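Local coordinates for 231aa long hypothetical protein-L-isoaspartate O-methyltransferase (PDB 1VBF) that probably methylates L-isoaspartyl residues of damaged proteins, using S-adenosyl-L-methionine as methyl donor, as part of protein repair or degradation, at residues 28-33 with 45-50; 65-70 with 135-140; 125-130 with 197-202. One frame throughout, in Å; residues are numbered along the deposited sequence.

Contact 1 (28-33 with 45-50); sequences FLPENL and LPILPG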
loop_
_atom_site.group_PDB
_atom_site.type_symbol
_atom_site.label_atom_id
_atom_site.label_comp_id
_atom_site.label_asym_id
_atom_site.label_seq_id
_atom_site.Cartn_x
_atom_site.Cartn_y
_atom_site.Cartn_z
ATOM N N PHE B 28 21.512 -35.376 -2.543
ATOM C CA PHE B 28 21.939 -34.188 -1.851
ATOM C C PHE B 28 20.789 -33.598 -1.079
ATOM O O PHE B 28 20.963 -32.609 -0.370
ATOM C CB PHE B 28 22.463 -33.161 -2.822
ATOM C CG PHE B 28 23.578 -33.649 -3.675
ATOM C CD1 PHE B 28 23.330 -34.536 -4.714
ATOM C CD2 PHE B 28 24.873 -33.169 -3.489
ATOM C CE1 PHE B 28 24.358 -34.942 -5.563
ATOM C CE2 PHE B 28 25.907 -33.568 -4.331
ATOM C CZ PHE B 28 25.645 -34.455 -5.379
ATOM N N LEU B 29 19.612 -34.204 -1.217
ATOM C CA LEU B 29 18.418 -33.736 -0.519
ATOM C C LEU B 29 18.120 -34.549 0.738
ATOM O O LEU B 29 18.329 -35.765 0.752
ATOM C CB LEU B 29 17.216 -33.792 -1.462
ATOM C CG LEU B 29 17.207 -32.796 -2.625
ATOM C CD1 LEU B 29 16.117 -33.182 -3.610
ATOM C CD2 LEU B 29 16.992 -31.363 -2.114
ATOM N N PRO B 30 17.624 -33.892 1.805
ATOM C CA PRO B 30 17.293 -34.559 3.076
ATOM C C PRO B 30 16.175 -35.576 2.838
ATOM O O PRO B 30 15.629 -35.658 1.736
ATOM C CB PRO B 30 16.806 -33.414 3.976
ATOM C CG PRO B 30 17.315 -32.188 3.327
ATOM C CD PRO B 30 17.241 -32.476 1.855
ATOM N N GLU B 31 15.826 -36.327 3.876
ATOM C CA GLU B 31 14.776 -37.338 3.801
ATOM C C GLU B 31 13.416 -36.730 3.438
ATOM O O GLU B 31 12.739 -37.167 2.498
ATOM C CB GLU B 31 14.693 -38.047 5.157
ATOM C CG GLU B 31 13.586 -39.092 5.317
ATOM C CD GLU B 31 13.662 -40.191 4.270
ATOM O OE1 GLU B 31 14.765 -40.375 3.683
ATOM O OE2 GLU B 31 12.622 -40.868 4.046
ATOM N N ASN B 32 13.024 -35.723 4.206
ATOM C CA ASN B 32 11.750 -35.019 4.027
ATOM C C ASN B 32 11.478 -34.521 2.597
ATOM O O ASN B 32 10.329 -34.404 2.193
ATOM C CB ASN B 32 11.700 -33.833 5.005
ATOM C CG ASN B 32 12.955 -32.949 4.918
ATOM O OD1 ASN B 32 14.072 -33.405 5.184
ATOM N ND2 ASN B 32 12.773 -31.696 4.529
ATOM N N LEU B 33 12.533 -34.248 1.838
ATOM C CA LEU B 33 12.398 -33.716 0.485
ATOM C C LEU B 33 12.732 -34.680 -0.657
ATOM O O LEU B 33 12.858 -34.267 -1.811
ATOM C CB LEU B 33 13.287 -32.476 0.341
ATOM C CG LEU B 33 12.984 -31.240 1.184
ATOM C CD1 LEU B 33 14.068 -30.211 0.986
ATOM C CD2 LEU B 33 11.652 -30.666 0.775
ATOM N N LEU B 45 13.333 -25.401 -2.365
ATOM C CA LEU B 45 13.180 -26.297 -1.228
ATOM C C LEU B 45 13.835 -25.784 0.067
ATOM O O LEU B 45 14.943 -25.226 0.059
ATOM C CB LEU B 45 13.704 -27.697 -1.615
ATOM C CG LEU B 45 13.309 -28.111 -3.051
ATOM C CD1 LEU B 45 13.890 -29.477 -3.433
ATOM C CD2 LEU B 45 11.795 -28.112 -3.175
ATOM N N PRO B 46 13.142 -25.962 1.196
ATOM C CA PRO B 46 13.578 -25.548 2.529
ATOM C C PRO B 46 14.679 -26.439 3.055
ATOM O O PRO B 46 14.508 -27.653 3.126
ATOM C CB PRO B 46 12.315 -25.705 3.373
ATOM C CG PRO B 46 11.210 -25.743 2.378
ATOM C CD PRO B 46 11.788 -26.519 1.253
ATOM N N ILE B 47 15.799 -25.840 3.436
ATOM C CA ILE B 47 16.924 -26.593 3.974
ATOM C C ILE B 47 17.270 -26.108 5.378
ATOM O O ILE B 47 17.477 -26.899 6.292
ATOM C CB ILE B 47 18.145 -26.437 3.091
ATOM C CG1 ILE B 47 17.800 -26.874 1.666
ATOM C CG2 ILE B 47 19.293 -27.249 3.670
ATOM C CD1 ILE B 47 17.355 -28.304 1.583
ATOM N N LEU B 48 17.333 -24.795 5.536
ATOM C CA LEU B 48 17.628 -24.188 6.822
ATOM C C LEU B 48 16.727 -22.975 7.018
ATOM O O LEU B 48 16.242 -22.402 6.049
ATOM C CB LEU B 48 19.094 -23.739 6.868
ATOM C CG LEU B 48 20.177 -24.805 7.089
ATOM C CD1 LEU B 48 21.555 -24.137 7.159
ATOM C CD2 LEU B 48 19.890 -25.562 8.393
ATOM N N PRO B 49 16.490 -22.566 8.276
ATOM C CA PRO B 49 15.636 -21.399 8.494
ATOM C C PRO B 49 16.167 -20.221 7.676
ATOM O O PRO B 49 17.310 -19.813 7.830
ATOM C CB PRO B 49 15.763 -21.171 9.991
ATOM C CG PRO B 49 15.944 -22.551 10.524
ATOM C CD PRO B 49 16.942 -23.128 9.563
ATOM N N GLY B 50 15.341 -19.700 6.779
ATOM C CA GLY B 50 15.752 -18.590 5.947
ATOM C C GLY B 50 16.535 -18.987 4.713
ATOM O O GLY B 50 16.836 -18.116 3.886
HETATM O O HOH W 1 14.202 -28.756 5.405
#
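Leu-33 lays its CD1 methyl against strand 45-48, where it overlaps both Leu-45 and Ile-47. The Leu-33 CD1 to Leu-45 CB distance is 3.6 Å, and these two side chains run past each other in opposite directions. The same methyl meets the tip of Ile-47, with Leu-33 CD1 and Ile-47 CD1 3.8 Å apart. In Ile-47, chi1 of -56° and chi2 of -60° carry CD1 over to Leu-33 and also to the ring of Pro-30, which Ile-47 crosses at about a right angle. Leu-29 crosses Leu-45 in the same manner, Leu-29 CD2 lying 3.9 Å from Leu-45 CD1. The loop 28-33 thus covers one side of a short antiparallel hairpin, strands 45-48 and 51-53, which has a classic beta bulge at Ile-47 and Leu-48. No direct hydrogen bond joins the two segments. A water gives a hydrogen bond of 2.6 Å to Pro-46 O and accepts a weak one from Asn-32 ND2. Tyr-107 and Met-104 of helix 102-109 pack on Pro-30 and Ile-47. At the subunit interface, Asn-32 ND2 donates to Ile-47 O of the second subunit.

Contact 2 (65-70 with 135-140); sequences ELDLHK and YDRVVV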
loop_
_atom_site.group_PDB
_atom_site.type_symbol
_atom_site.label_atom_id
_atom_site.label_comp_id
_atom_site.label_asym_id
_atom_site.label_seq_id
_atom_site.Cartn_x
_atom_site.Cartn_y
_atom_site.Cartn_z
ATOM N N GLU B 65 23.029 -21.496 -19.085
ATOM C CA GLU B 65 23.389 -20.179 -19.593
ATOM C C GLU B 65 24.826 -19.789 -19.258
ATOM O O GLU B 65 25.351 -18.829 -19.832
ATOM C CB GLU B 65 22.441 -19.134 -19.013
ATOM C CG GLU B 65 21.051 -19.120 -19.628
ATOM C CD GLU B 65 21.049 -18.531 -21.029
ATOM O OE1 GLU B 65 21.586 -17.422 -21.218
ATOM O OE2 GLU B 65 20.509 -19.173 -21.949
ATOM N N LEU B 66 25.444 -20.527 -18.327
ATOM C CA LEU B 66 26.813 -20.267 -17.872
ATOM C C LEU B 66 27.866 -20.668 -18.894
ATOM O O LEU B 66 29.040 -20.270 -18.786
ATOM C CB LEU B 66 27.086 -21.019 -16.569
ATOM C CG LEU B 66 27.634 -20.296 -15.321
ATOM C CD1 LEU B 66 28.191 -21.354 -14.398
ATOM C CD2 LEU B 66 28.720 -19.280 -15.645
ATOM N N ASP B 67 27.447 -21.473 -19.874
ATOM C CA ASP B 67 28.330 -21.943 -20.934
ATOM C C ASP B 67 29.518 -22.677 -20.316
ATOM O O ASP B 67 30.662 -22.240 -20.380
ATOM C CB ASP B 67 28.774 -20.753 -21.800
ATOM C CG ASP B 67 29.663 -21.164 -22.989
ATOM O OD1 ASP B 67 29.348 -22.164 -23.688
ATOM O OD2 ASP B 67 30.679 -20.466 -23.239
ATOM N N LEU B 68 29.226 -23.817 -19.715
ATOM C CA LEU B 68 30.242 -24.618 -19.078
ATOM C C LEU B 68 30.863 -25.655 -20.013
ATOM O O LEU B 68 30.153 -26.348 -20.738
ATOM C CB LEU B 68 29.625 -25.320 -17.882
ATOM C CG LEU B 68 29.140 -24.438 -16.732
ATOM C CD1 LEU B 68 28.315 -25.275 -15.737
ATOM C CD2 LEU B 68 30.352 -23.784 -16.065
ATOM N N HIS B 69 32.193 -25.751 -20.010
ATOM C CA HIS B 69 32.890 -26.754 -20.816
ATOM C C HIS B 69 34.215 -27.226 -20.188
ATOM O O HIS B 69 34.653 -26.700 -19.164
ATOM C CB HIS B 69 33.087 -26.276 -22.274
ATOM C CG HIS B 69 33.740 -24.934 -22.414
ATOM N ND1 HIS B 69 35.070 -24.720 -22.138
ATOM C CD2 HIS B 69 33.243 -23.741 -22.831
ATOM C CE1 HIS B 69 35.375 -23.450 -22.376
ATOM N NE2 HIS B 69 34.284 -22.838 -22.798
ATOM N N LYS B 70 34.825 -28.249 -20.788
ATOM C CA LYS B 70 36.089 -28.832 -20.319
ATOM C C LYS B 70 37.134 -27.807 -19.944
ATOM O O LYS B 70 37.240 -26.757 -20.563
ATOM C CB LYS B 70 36.741 -29.699 -21.401
ATOM C CG LYS B 70 35.874 -30.742 -22.087
ATOM C CD LYS B 70 36.609 -31.309 -23.315
ATOM C CE LYS B 70 35.741 -32.293 -24.108
ATOM N NZ LYS B 70 36.430 -32.780 -25.349
ATOM N N TYR B 135 39.108 -16.865 -12.784
ATOM C CA TYR B 135 38.015 -17.814 -12.986
ATOM C C TYR B 135 37.448 -17.633 -14.383
ATOM O O TYR B 135 37.528 -16.548 -14.966
ATOM C CB TYR B 135 36.883 -17.621 -11.976
ATOM C CG TYR B 135 37.273 -17.889 -10.552
ATOM C CD1 TYR B 135 37.506 -16.847 -9.663
ATOM C CD2 TYR B 135 37.482 -19.184 -10.108
ATOM C CE1 TYR B 135 37.941 -17.094 -8.371
ATOM C CE2 TYR B 135 37.922 -19.439 -8.815
ATOM C CZ TYR B 135 38.143 -18.393 -7.951
ATOM O OH TYR B 135 38.515 -18.677 -6.662
ATOM N N ASP B 136 36.884 -18.704 -14.925
ATOM C CA ASP B 136 36.281 -18.651 -16.250
ATOM C C ASP B 136 34.815 -18.280 -16.116
ATOM O O ASP B 136 34.273 -17.557 -16.941
ATOM C CB ASP B 136 36.395 -20.014 -16.947
ATOM C CG ASP B 136 37.818 -20.324 -17.393
ATOM O OD1 ASP B 136 38.208 -19.833 -18.483
ATOM O OD2 ASP B 136 38.538 -21.040 -16.640
ATOM N N ARG B 137 34.195 -18.759 -15.047
ATOM C CA ARG B 137 32.787 -18.533 -14.811
ATOM C C ARG B 137 32.530 -18.340 -13.324
ATOM O O ARG B 137 33.314 -18.795 -12.480
ATOM C CB ARG B 137 31.993 -19.764 -15.269
ATOM C CG ARG B 137 32.281 -20.264 -16.671
ATOM C CD ARG B 137 31.574 -19.438 -17.708
ATOM N NE ARG B 137 32.474 -19.034 -18.776
ATOM C CZ ARG B 137 32.296 -19.360 -20.044
ATOM N NH1 ARG B 137 31.248 -20.093 -20.361
ATOM N NH2 ARG B 137 33.144 -18.946 -20.978
ATOM N N VAL B 138 31.408 -17.686 -13.019
ATOM C CA VAL B 138 30.968 -17.471 -11.652
ATOM C C VAL B 138 29.440 -17.540 -11.592
ATOM O O VAL B 138 28.752 -16.950 -12.424
ATOM C CB VAL B 138 31.393 -16.106 -11.122
ATOM C CG1 VAL B 138 30.838 -15.935 -9.732
ATOM C CG2 VAL B 138 32.895 -15.978 -11.128
ATOM N N VAL B 139 28.907 -18.275 -10.622
ATOM C CA VAL B 139 27.463 -18.388 -10.444
ATOM C C VAL B 139 27.176 -17.980 -9.021
ATOM O O VAL B 139 27.876 -18.414 -8.112
ATOM C CB VAL B 139 26.968 -19.819 -10.522
ATOM C CG1 VAL B 139 25.513 -19.847 -11.003
ATOM C CG2 VAL B 139 27.879 -20.618 -11.367
ATOM N N VAL B 140 26.144 -17.174 -8.800
ATOM C CA VAL B 140 25.812 -16.768 -7.434
ATOM C C VAL B 140 24.399 -17.254 -7.203
ATOM O O VAL B 140 23.581 -17.082 -8.070
ATOM C CB VAL B 140 25.916 -15.230 -7.295
ATOM C CG1 VAL B 140 25.931 -14.826 -5.816
ATOM C CG2 VAL B 140 27.177 -14.750 -8.002
#
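The Rossmann-like methyltransferase fold places strand 135-140 beside the parallel strand 73-77, and this contact ties that strand to the loop leading into its neighbour. Segment 65-70 leaves helix 56-65 and turns at Asp-67, whose phi is positive. Arg-137, near the start of the strand, carries most of the contact. Its side chain bends at chi2 and chi3 and brings the guanidinium group up to the turn. There Arg-137 NH1 forms a salt bridge with Asp-67 OD2 at 3.0 Å, and as modelled its N-H points almost straight at the oxygen (168°). The two side chains cross at a slant, while the planes of their flat ends are 31° apart. NH1 also donates to the backbone carbonyl of Leu-66, which sits at the edge of the guanidinium group, with Arg-137 NH1 2.7 Å from Leu-66 O. NH1 and Leu-66 O are both too close to neighbours in the model, so the details of these two bonds are approximate. Below the charged end, the contact is apolar. Leu-66 runs alongside the aliphatic part of Arg-137 in the opposite direction, touching it with CD2. Leu-68 does likewise at the CG of Arg-137, with Leu-68 CD2 4.1 Å from it. Leu-68 also touches Val-74 of strand 73-77, and Asp-136 forms a salt bridge with Lys-156. The guanidinium group has one further anchor, from the residue just before it: Arg-137 NE donates to Asp-136 O at 3.0 Å, the oxygen lying in the guanidinium plane while the N-H comes from above the carbonyl plane, 63° out of it.

Contact 3 (125-130 with 197-202); sequences GTLGYE and GGLYGF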
loop_
_atom_site.group_PDB
_atom_site.type_symbol
_atom_site.label_atom_id
_atom_site.label_comp_id
_atom_site.label_asym_id
_atom_site.label_seq_id
_atom_site.Cartn_x
_atom_site.Cartn_y
_atom_site.Cartn_z
ATOM N N GLY B 125 31.092 -15.150 0.827
ATOM C CA GLY B 125 31.076 -15.291 -0.618
ATOM C C GLY B 125 31.157 -13.975 -1.367
ATOM O O GLY B 125 31.547 -13.928 -2.533
ATOM N N THR B 126 30.769 -12.902 -0.692
ATOM C CA THR B 126 30.805 -11.561 -1.255
ATOM C C THR B 126 32.240 -11.175 -1.638
ATOM O O THR B 126 32.472 -10.284 -2.461
ATOM C CB THR B 126 30.218 -10.604 -0.223
ATOM O OG1 THR B 126 28.817 -10.472 -0.469
ATOM C CG2 THR B 126 30.895 -9.269 -0.248
ATOM N N LEU B 127 33.198 -11.878 -1.047
ATOM C CA LEU B 127 34.602 -11.624 -1.322
ATOM C C LEU B 127 35.067 -12.506 -2.471
ATOM O O LEU B 127 36.174 -12.339 -2.997
ATOM C CB LEU B 127 35.439 -11.931 -0.081
ATOM C CG LEU B 127 34.971 -11.147 1.146
ATOM C CD1 LEU B 127 35.664 -11.646 2.402
ATOM C CD2 LEU B 127 35.228 -9.660 0.912
ATOM N N GLY B 128 34.208 -13.430 -2.880
ATOM C CA GLY B 128 34.606 -14.339 -3.929
ATOM C C GLY B 128 35.739 -15.131 -3.324
ATOM O O GLY B 128 35.669 -15.471 -2.146
ATOM N N TYR B 129 36.777 -15.414 -4.108
ATOM C CA TYR B 129 37.937 -16.163 -3.627
ATOM C C TYR B 129 39.186 -15.830 -4.434
ATOM O O TYR B 129 39.510 -16.465 -5.431
ATOM C CB TYR B 129 37.690 -17.668 -3.680
ATOM C CG TYR B 129 38.633 -18.429 -2.784
ATOM C CD1 TYR B 129 38.614 -18.235 -1.405
ATOM C CD2 TYR B 129 39.576 -19.315 -3.311
ATOM C CE1 TYR B 129 39.502 -18.893 -0.576
ATOM C CE2 TYR B 129 40.475 -19.984 -2.482
ATOM C CZ TYR B 129 40.433 -19.766 -1.116
ATOM O OH TYR B 129 41.329 -20.392 -0.293
ATOM N N GLU B 130 39.866 -14.802 -3.941
ATOM C CA GLU B 130 41.087 -14.239 -4.511
ATOM C C GLU B 130 42.115 -15.258 -4.944
ATOM O O GLU B 130 42.575 -15.274 -6.064
ATOM C CB GLU B 130 41.772 -13.317 -3.485
ATOM C CG GLU B 130 41.715 -11.831 -3.795
ATOM C CD GLU B 130 42.177 -11.523 -5.200
ATOM O OE1 GLU B 130 43.342 -11.857 -5.525
ATOM O OE2 GLU B 130 41.372 -10.947 -5.975
ATOM N N GLY B 197 24.612 -12.510 2.122
ATOM C CA GLY B 197 25.103 -11.810 3.289
ATOM C C GLY B 197 26.576 -11.518 3.150
ATOM O O GLY B 197 27.240 -12.112 2.311
ATOM N N GLY B 198 27.098 -10.594 3.943
ATOM C CA GLY B 198 28.510 -10.314 3.827
ATOM C C GLY B 198 28.831 -8.856 3.599
ATOM O O GLY B 198 27.938 -8.024 3.440
ATOM N N LEU B 199 30.128 -8.566 3.585
ATOM C CA LEU B 199 30.642 -7.222 3.412
ATOM C C LEU B 199 29.880 -6.424 2.356
ATOM O O LEU B 199 29.458 -5.298 2.611
ATOM C CB LEU B 199 32.124 -7.287 3.027
ATOM C CG LEU B 199 33.115 -6.283 3.623
ATOM C CD1 LEU B 199 34.268 -6.121 2.659
ATOM C CD2 LEU B 199 32.470 -4.937 3.849
ATOM N N TYR B 200 29.709 -7.004 1.168
ATOM C CA TYR B 200 29.011 -6.313 0.087
ATOM C C TYR B 200 27.586 -6.803 -0.073
ATOM O O TYR B 200 27.030 -6.800 -1.172
ATOM C CB TYR B 200 29.794 -6.455 -1.216
ATOM C CG TYR B 200 31.172 -5.837 -1.115
ATOM C CD1 TYR B 200 31.345 -4.458 -1.178
ATOM C CD2 TYR B 200 32.296 -6.619 -0.859
ATOM C CE1 TYR B 200 32.605 -3.871 -0.978
ATOM C CE2 TYR B 200 33.554 -6.047 -0.657
ATOM C CZ TYR B 200 33.701 -4.671 -0.712
ATOM O OH TYR B 200 34.925 -4.088 -0.469
ATOM N N GLY B 201 27.012 -7.200 1.059
ATOM C CA GLY B 201 25.643 -7.670 1.123
ATOM C C GLY B 201 24.692 -6.525 1.451
ATOM O O GLY B 201 24.956 -5.392 1.084
ATOM N N PHE B 202 23.596 -6.786 2.153
ATOM C CA PHE B 202 22.678 -5.710 2.432
ATOM C C PHE B 202 22.926 -5.064 3.774
ATOM O O PHE B 202 23.261 -5.744 4.739
ATOM C CB PHE B 202 21.232 -6.202 2.327
ATOM C CG PHE B 202 20.850 -6.648 0.947
ATOM C CD1 PHE B 202 21.239 -7.900 0.474
ATOM C CD2 PHE B 202 20.170 -5.794 0.090
ATOM C CE1 PHE B 202 20.965 -8.289 -0.823
ATOM C CE2 PHE B 202 19.886 -6.165 -1.217
ATOM C CZ PHE B 202 20.286 -7.418 -1.677
#
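The Tyr-200 ring meets segment 125-130 at its edge, and this contact uses neither of its faces. Thr-126 CG2 lies in the ring plane beside the CD2 side. Leu-127 CD2 comes to the same edge further out, 4.3 Å from Tyr-200 CE2. In Tyr-200, chi1 of -61° brings the ring beside Thr-126, and chi2 of -77° turns its CD2 edge to the threonine methyl. The two side chains cross at about a right angle. The Thr-126 methyl also touches the side chain of Leu-199, with Thr-126 CG2 4.0 Å from Leu-199 CB. Leu-127 and Leu-199 meet through their methyls, Leu-127 CD2 and Leu-199 CD1, 4.1 Å apart. Replacing Thr-126 by a glycine would probably open a gap at the edge of Tyr-200 and leave the ring freer to shift. Segment 197-202 contains a type I beta turn from Gly-198 to Gly-201, closed by a bond of 2.7 Å from Gly-201 N to Gly-198 O. No hydrogen bond joins the two segments directly, but Asp-124 links them: one carboxylate oxygen accepts from Thr-126 N, the other from Leu-199 N. Cys-149 of the third subunit packs on Tyr-200, and this cysteine is known to form an interchain disulfide. The contact therefore borders a neighbouring subunit. In the chain, the short 3-10 turn at 125-127 belongs to the connection from strand 118-122 to strand 135-140, and the beta turn to the one from strand 184-191 to helix 209-223.

Overall arrangement
Contacts 2 and 3 are neighbours, their centres 19 Å apart. They touch where Tyr-135 OH and Tyr-129 O lie 2.7 Å apart, a probable hydrogen bond. Contact 1 closes before either opens, its centre 26 Å from that of contact 2 and 24 Å from that of contact 3. Its nearest atoms are about 13 Å and about 10 Å from theirs. Contacts 1 and 3 each adjoin another subunit, whereas no other chain of the assembly touches contact 2. In this fold S-adenosyl-L-methionine is expected at the C-terminal ends of the parallel strands. Contact 3, just after strand 118-122, is probably on that side. Contact 2 centres near the other end of strand 135-140.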